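Local coordinates for protein putative S41 protease (PDB 3K50) that is of unproven function but is probably a serine peptidase of family S41, joining a PDZ-like domain to a ClpP/crotonase-type catalytic domain, at residues N391-L394 / K395-G399; D373-L376 / S377-L380. One frame throughout, in Å; residues are numbered along the deposited sequence.

Interaction 1: N391-L394 / K395-G399; sequences NAAL and KIMSG
The backbone is alpha-helical through this stretch, the carbonyls of Asn391, Ala392 and Ala393 receiving the amides of Lys395, Ile396 and Met397, the bond from Met397 N to Ala393 O being 3.0 Å long and bent only to 166° at the hydrogen. On the outer side Lys395 reaches back over one turn toward Asn391. Its chain, extended at chi2 and chi3, carries CE to 3.1 Å from Asn391 OD1, and the bend at the last torsion (chi4 -26°) then sets where NZ lies; the ammonium is close to that oxygen too, but at an angle too poor for a hydrogen bond. The other end of the same amide is committed, since Asn391 ND2 bonds to the carbonyl of Thr385 ahead of the helix. Small and apolar residues make up the inner side. The methyls of Ala392 and Ala393 let the helix lie close on Tyr294 and Ile321 of the central sheet, and Ile396 CD1 stands 4.3 Å from Ala392 CB. Selenomethionine Met397 sends its CE methyl alongside Leu394, 4.1 Å from CD2, and both side chains rest on Val189. The last turn is gripped differently: Leu394 O takes the hydroxyl of Ser398, OG lying 3.1 Å away almost straight out from the carbonyl (C=O...O angle 167°), together with a weak bond from Ser398 N at 3.4 Å. Gly399, with the positive phi that glycine adopts readily, belongs to a Schellman motif, its amide to Ile396 O being one of the bonds back into the last turn. Because the serine hydroxyl, also bonded to Asn185, supplements the weak hydrogen bond from Ser398 N, Leu394 O remains well satisfied where helical hydrogen bonding runs out, while the attraction of Lys395 for the amide oxygen is probably only loosely electrostatic.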
loop_
_atom_site.group_PDB
_atom_site.type_symbol
_atom_site.label_atom_id
_atom_site.label_comp_id
_atom_site.label_asym_id
_atom_site.label_seq_id
_atom_site.Cartn_x
_atom_site.Cartn_y
_atom_site.Cartn_z
ATOM N N ASN A 391 -14.914 10.030 6.227
ATOM C CA ASN A 391 -16.184 10.721 6.344
ATOM C C ASN A 391 -17.191 10.202 5.310
ATOM O O ASN A 391 -18.371 10.065 5.598
ATOM C CB ASN A 391 -16.015 12.217 6.154
ATOM C CG ASN A 391 -17.278 12.968 6.484
ATOM O OD1 ASN A 391 -18.018 13.313 5.598
ATOM N ND2 ASN A 391 -17.578 13.107 7.765
ATOM N N ALA A 392 -16.724 9.963 4.090
ATOM C CA ALA A 392 -17.598 9.452 3.020
ATOM C C ALA A 392 -18.204 8.115 3.409
ATOM O O ALA A 392 -19.416 7.901 3.231
ATOM C CB ALA A 392 -16.838 9.337 1.676
ATOM N N ALA A 393 -17.369 7.194 3.896
ATOM C CA ALA A 393 -17.809 5.902 4.311
ATOM C C ALA A 393 -18.846 6.038 5.405
ATOM O O ALA A 393 -19.879 5.382 5.373
ATOM C CB ALA A 393 -16.634 5.052 4.852
ATOM N N LEU A 394 -18.546 6.861 6.389
ATOM C CA LEU A 394 -19.478 7.048 7.522
ATOM C C LEU A 394 -20.824 7.592 7.067
ATOM O O LEU A 394 -21.852 7.206 7.592
ATOM C CB LEU A 394 -18.876 7.963 8.563
ATOM C CG LEU A 394 -17.604 7.453 9.285
ATOM C CD1 LEU A 394 -16.999 8.633 10.092
ATOM C CD2 LEU A 394 -17.863 6.257 10.174
ATOM N N LYS A 395 -20.818 8.500 6.103
ATOM C CA LYS A 395 -22.054 9.036 5.597
ATOM C C LYS A 395 -22.804 7.984 4.776
ATOM O O LYS A 395 -24.038 7.851 4.881
ATOM C CB LYS A 395 -21.825 10.302 4.743
ATOM C CG LYS A 395 -21.423 11.596 5.528
ATOM C CD LYS A 395 -21.453 12.788 4.519
ATOM C CE LYS A 395 -20.919 14.162 5.035
ATOM N NZ LYS A 395 -21.051 14.293 6.488
ATOM N N ILE A 396 -22.086 7.275 3.920
ATOM C CA ILE A 396 -22.725 6.269 3.067
ATOM C C ILE A 396 -23.392 5.164 3.908
ATOM O O ILE A 396 -24.518 4.828 3.661
ATOM C CB ILE A 396 -21.739 5.677 2.074
ATOM C CG1 ILE A 396 -21.465 6.717 0.971
ATOM C CG2 ILE A 396 -22.292 4.386 1.429
ATOM C CD1 ILE A 396 -20.009 6.699 0.386
HETATM N N MSE A 397 -22.733 4.685 4.954
HETATM C CA MSE A 397 -23.326 3.631 5.764
HETATM C C MSE A 397 -24.529 4.153 6.546
HETATM O O MSE A 397 -25.367 3.390 6.978
HETATM C CB MSE A 397 -22.277 3.004 6.701
HETATM C CG MSE A 397 -21.891 3.872 7.881
HETATM SE SE MSE A 397 -20.570 3.096 9.074
HETATM C CE MSE A 397 -19.021 3.034 7.839
ATOM N N SER A 398 -24.620 5.451 6.752
ATOM C CA SER A 398 -25.732 6.013 7.501
ATOM C C SER A 398 -26.827 6.531 6.593
ATOM O O SER A 398 -27.814 7.060 7.089
ATOM C CB SER A 398 -25.242 7.210 8.336
ATOM O OG SER A 398 -24.382 6.811 9.332
ATOM N N GLY A 399 -26.638 6.461 5.286
ATOM C CA GLY A 399 -27.598 6.996 4.307
ATOM C C GLY A 399 -27.631 8.490 4.114
ATOM O O GLY A 399 -28.574 8.997 3.534
#

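Interaction 2: D373-L376 / S377-L380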
loop_
_atom_site.group_PDB
_atom_site.type_symbol
_atom_site.label_atom_id
_atom_site.label_comp_id
_atom_site.label_asym_id
_atom_site.label_seq_id
_atom_site.Cartn_x
_atom_site.Cartn_y
_atom_site.Cartn_z
ATOM N N ASP A 373 -7.079 14.581 -2.995
ATOM C CA ASP A 373 -6.445 15.835 -3.363
ATOM C C ASP A 373 -7.394 16.963 -3.769
ATOM O O ASP A 373 -6.950 18.099 -3.825
ATOM C CB ASP A 373 -5.404 15.624 -4.453
ATOM C CG ASP A 373 -4.312 14.626 -4.049
ATOM O OD1 ASP A 373 -4.059 14.469 -2.851
ATOM O OD2 ASP A 373 -3.730 13.988 -4.944
ATOM N N SER A 374 -8.673 16.668 -4.046
ATOM C CA SER A 374 -9.674 17.713 -4.405
ATOM C C SER A 374 -10.369 18.360 -3.192
ATOM O O SER A 374 -11.078 19.361 -3.334
ATOM C CB SER A 374 -10.745 17.131 -5.349
ATOM O OG SER A 374 -10.196 16.822 -6.621
ATOM N N TYR A 375 -10.116 17.821 -1.998
ATOM C CA TYR A 375 -10.772 18.259 -0.802
ATOM C C TYR A 375 -9.729 18.658 0.247
ATOM O O TYR A 375 -9.599 17.995 1.294
ATOM C CB TYR A 375 -11.624 17.104 -0.264
ATOM C CG TYR A 375 -12.758 16.605 -1.114
ATOM C CD1 TYR A 375 -12.549 15.686 -2.131
ATOM C CD2 TYR A 375 -14.056 17.012 -0.861
ATOM C CE1 TYR A 375 -13.616 15.239 -2.894
ATOM C CE2 TYR A 375 -15.117 16.560 -1.594
ATOM C CZ TYR A 375 -14.905 15.691 -2.623
ATOM O OH TYR A 375 -16.037 15.262 -3.313
ATOM N N LEU A 376 -9.056 19.763 -0.013
ATOM C CA LEU A 376 -7.969 20.207 0.865
ATOM C C LEU A 376 -8.427 20.581 2.258
ATOM O O LEU A 376 -7.728 20.298 3.226
ATOM C CB LEU A 376 -7.183 21.357 0.214
ATOM C CG LEU A 376 -6.424 20.964 -1.063
ATOM C CD1 LEU A 376 -5.638 22.178 -1.606
ATOM C CD2 LEU A 376 -5.514 19.751 -0.886
ATOM N N SER A 377 -9.624 21.144 2.385
ATOM C CA SER A 377 -10.135 21.522 3.709
ATOM C C SER A 377 -10.417 20.306 4.629
ATOM O O SER A 377 -10.444 20.436 5.871
ATOM C CB SER A 377 -11.371 22.382 3.572
ATOM O OG SER A 377 -12.481 21.565 3.247
ATOM N N THR A 378 -10.639 19.133 4.056
ATOM C CA THR A 378 -10.773 17.921 4.862
ATOM C C THR A 378 -9.585 16.886 4.684
ATOM O O THR A 378 -9.732 15.697 4.980
ATOM C CB THR A 378 -12.123 17.256 4.650
ATOM O OG1 THR A 378 -12.342 17.075 3.257
ATOM C CG2 THR A 378 -13.262 18.132 5.238
ATOM N N TYR A 379 -8.435 17.345 4.205
ATOM C CA TYR A 379 -7.216 16.512 4.148
ATOM C C TYR A 379 -6.661 16.515 5.586
ATOM O O TYR A 379 -5.997 17.470 6.009
ATOM C CB TYR A 379 -6.261 17.110 3.146
ATOM C CG TYR A 379 -5.188 16.185 2.647
ATOM C CD1 TYR A 379 -4.083 15.908 3.401
ATOM C CD2 TYR A 379 -5.296 15.593 1.394
ATOM C CE1 TYR A 379 -3.095 15.077 2.924
ATOM C CE2 TYR A 379 -4.299 14.741 0.905
ATOM C CZ TYR A 379 -3.216 14.490 1.671
ATOM O OH TYR A 379 -2.203 13.682 1.187
ATOM N N LEU A 380 -6.998 15.463 6.342
ATOM C CA LEU A 380 -6.801 15.456 7.785
ATOM C C LEU A 380 -6.183 14.174 8.267
ATOM O O LEU A 380 -6.133 13.214 7.504
ATOM C CB LEU A 380 -8.171 15.613 8.470
ATOM C CG LEU A 380 -8.877 16.950 8.363
ATOM C CD1 LEU A 380 -10.320 16.826 8.755
ATOM C CD2 LEU A 380 -8.096 18.047 9.196
HETATM O O HOH W 1 -2.521 12.805 -1.254
HETATM O O HOH W 2 -6.490 20.199 5.750
#
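Ser377 and Leu376 follow one another in a tight turn, and Ser377 carries the chain round so that the next two amides face back onto the preceding carbonyls. Thr378 comes next: its N donates to Tyr375 O at 3.2 Å, arriving well above the carbonyl plane (56° out of it), as in a single 3-10-like turn. With OG1 held between backbone N and carbonyl carbon (chi1 52°), the threonine hydroxyl lies 3.6 Å from Tyr375 CB and bonds to Thr388 OG1; a hydroxyl on a short side chain thus ties the bend to Thr388, at the start of the following helix. Tyr379 repeats the pattern, N to Leu376 O at 3.2 Å, and one water bridges Leu376 O and Tyr379 O. The Tyr379 ring runs beside the Asp373 carboxylate, the planes 24° apart, and a second water in the plane of the ring accepts from Tyr379 OH at 2.6 Å while donating to Asp373 OD1 at 2.8 Å. A phenol suits this place, being long, flat and polar only at its end. Arg110 makes a cation-pi contact with the same ring, which also touches Leu93 and Ser95 of strand 90-97; Leu376 packs on Tyr81 and Tyr143, so the turn lies against the PDZ-like sheet, ahead of helix 388-398.

Interaction 2 comes first along the chain, in the loop after strand 368-369, and interaction 1 follows on helix 388-398, which that loop leads into. Their centres lie about 17 Å apart and their nearest atoms about 7 Å, without touching, on the same side of the molecule's centre. Interaction 1 packs its helix on strands 187-194, 292-297 and 317-322 of the mixed sheet in the S41 family region, whereas interaction 2 meets mainly the antiparallel sheet containing strands 76-82, 90-97 and 136-146, though Tyr379 also reaches Tyr233. The loop, running from strand 368-369 to helix 388-398 of the probable peptidase part, thus probably contributes to its interface with the PDZ-like domain.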